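Local coordinates for hypothetical protein ylbA (Escherichia coli, PDB 1RC6) that hydrolyses (S)-ureidoglycine to (S)-ureidoglycolate and ammonia, a manganese-dependent deamination in the anaerobic use of allantoin as a nitrogen source, at residues 179-184 with 248-253. Sequence-based numbering, arbitrary orientation.
Sequences MNMHIL and SYIYSK
His182 CB sits over one face of the Tyr251 ring, 3.9 Å from its centroid, a CH-pi contact. The imidazole and phenol planes are tilted by only 27°, yet the rings are offset enough that it is CB, not the imidazole, that sits over the phenol. Tyr251 CG lies between its backbone N and carbonyl carbon (chi1 75°), which turns the ring along the face of the sheet until it lies against His182 CB. On the same side of the sheet, Leu184 CB covers one face of the Tyr249 ring near its rim; the two side chains run side by side, and Leu184 CD1 reaches the phenol oxygen, Tyr249 OH, at 3.4 Å. Lys253 passes its aliphatic CD by His182 CE1 at 3.4 Å while the chain carries NZ onward, away from the partner strand.

The backbones are antiparallel. His182 and Tyr251 form a hydrogen-bonded pair, His182 N to Tyr251 O at 2.8 Å and Tyr251 N to His182 O at 2.7 Å; Leu184 N to Tyr249 O continues the ladder. Met181, Ile183, Ile250 and Ser252 occupy the other face. There Met181, bent at chi2 and chi3, brings CE to Ile250 CG1 at 3.7 Å, and Phe84 and Tyr86 of strand 81-89 pack against this layer.

Tyr251 also meets His202 edge-to-face, and Ser252 O accepts a hydrogen bond from His202 ND1, consistent with second-shell positioning of this probable manganese ligand. The face bearing Tyr249, Tyr251 and Lys253 probably lines the active site of the C-terminal cupin barrel; the opposite face packs between the protein's two cupin domains.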
# COMPACT_ATOMS: atom_id res chain seq x y z
N MET A 179 -12.17 4.06 -3.95
CA MET A 179 -11.20 3.32 -3.17
C MET A 179 -10.76 4.15 -1.99
O MET A 179 -11.18 5.29 -1.83
CB MET A 179 -9.97 2.98 -4.00
CG MET A 179 -9.30 4.21 -4.54
SD MET A 179 -7.51 4.08 -4.65
CE MET A 179 -7.35 3.69 -6.24
N ASN A 180 -9.91 3.57 -1.15
CA ASN A 180 -9.38 4.28 -0.01
C ASN A 180 -8.18 3.52 0.54
O ASN A 180 -8.07 2.32 0.33
CB ASN A 180 -10.45 4.43 1.07
CG ASN A 180 -10.24 5.67 1.93
OD1 ASN A 180 -11.17 6.19 2.54
ND2 ASN A 180 -9.01 6.16 1.98
N MET A 181 -7.27 4.23 1.19
CA MET A 181 -6.09 3.63 1.78
C MET A 181 -6.21 3.85 3.29
O MET A 181 -6.66 4.91 3.72
CB MET A 181 -4.81 4.30 1.26
CG MET A 181 -4.49 4.11 -0.22
SD MET A 181 -3.99 2.43 -0.72
CE MET A 181 -3.16 1.88 0.74
N HIS A 182 -5.84 2.86 4.08
CA HIS A 182 -5.92 3.01 5.52
C HIS A 182 -4.65 2.53 6.20
O HIS A 182 -3.89 1.75 5.64
CB HIS A 182 -7.09 2.20 6.10
CG HIS A 182 -8.42 2.53 5.51
ND1 HIS A 182 -8.88 1.97 4.34
CD2 HIS A 182 -9.40 3.37 5.93
CE1 HIS A 182 -10.08 2.44 4.06
NE2 HIS A 182 -10.42 3.30 5.01
N ILE A 183 -4.43 3.02 7.41
CA ILE A 183 -3.28 2.61 8.21
C ILE A 183 -3.85 2.21 9.57
O ILE A 183 -4.60 2.98 10.16
CB ILE A 183 -2.27 3.75 8.42
CG1 ILE A 183 -1.28 3.80 7.26
CG2 ILE A 183 -1.54 3.54 9.74
CD1 ILE A 183 -0.21 4.89 7.40
N LEU A 184 -3.50 1.02 10.04
CA LEU A 184 -3.95 0.54 11.35
C LEU A 184 -2.73 0.47 12.26
O LEU A 184 -1.68 -0.03 11.85
CB LEU A 184 -4.61 -0.83 11.24
CG LEU A 184 -6.14 -0.84 11.31
CD1 LEU A 184 -6.68 -2.23 11.02
CD2 LEU A 184 -6.58 -0.38 12.69
N SER A 248 1.94 -1.49 13.10
CA SER A 248 1.11 -0.73 12.16
C SER A 248 1.33 -1.12 10.70
O SER A 248 2.46 -1.37 10.27
CB SER A 248 1.36 0.77 12.30
OG SER A 248 2.60 1.14 11.73
N TYR A 249 0.24 -1.15 9.93
CA TYR A 249 0.32 -1.47 8.52
C TYR A 249 -0.64 -0.64 7.68
O TYR A 249 -1.70 -0.23 8.14
CB TYR A 249 0.06 -2.95 8.28
CG TYR A 249 -1.32 -3.43 8.66
CD1 TYR A 249 -1.60 -3.89 9.95
CD2 TYR A 249 -2.33 -3.48 7.70
CE1 TYR A 249 -2.87 -4.39 10.28
CE2 TYR A 249 -3.61 -3.98 8.02
CZ TYR A 249 -3.86 -4.43 9.30
OH TYR A 249 -5.11 -4.92 9.59
N ILE A 250 -0.25 -0.40 6.43
CA ILE A 250 -1.07 0.37 5.51
C ILE A 250 -1.75 -0.61 4.57
O ILE A 250 -1.18 -1.64 4.24
CB ILE A 250 -0.19 1.35 4.70
CG1 ILE A 250 -1.07 2.21 3.79
CG2 ILE A 250 0.86 0.57 3.90
CD1 ILE A 250 -0.33 3.38 3.19
N TYR A 251 -2.97 -0.30 4.16
CA TYR A 251 -3.68 -1.21 3.27
C TYR A 251 -4.76 -0.56 2.43
O TYR A 251 -5.44 0.37 2.88
CB TYR A 251 -4.29 -2.36 4.07
CG TYR A 251 -5.52 -1.99 4.87
CD1 TYR A 251 -5.40 -1.47 6.17
CD2 TYR A 251 -6.80 -2.18 4.34
CE1 TYR A 251 -6.54 -1.15 6.92
CE2 TYR A 251 -7.94 -1.86 5.08
CZ TYR A 251 -7.80 -1.35 6.37
OH TYR A 251 -8.94 -1.02 7.08
N SER A 252 -4.93 -1.08 1.22
CA SER A 252 -5.91 -0.58 0.28
C SER A 252 -7.26 -1.25 0.48
O SER A 252 -7.39 -2.23 1.19
CB SER A 252 -5.42 -0.81 -1.14
OG SER A 252 -5.02 -2.16 -1.32
N LYS A 253 -8.27 -0.70 -0.19
CA LYS A 253 -9.64 -1.18 -0.08
C LYS A 253 -10.49 -0.46 -1.12
O LYS A 253 -10.55 0.75 -1.12
CB LYS A 253 -10.16 -0.87 1.32
CG LYS A 253 -11.66 -0.72 1.44
CD LYS A 253 -12.04 0.06 2.70
CE LYS A 253 -13.56 0.07 2.96
NZ LYS A 253 -14.11 -1.29 3.29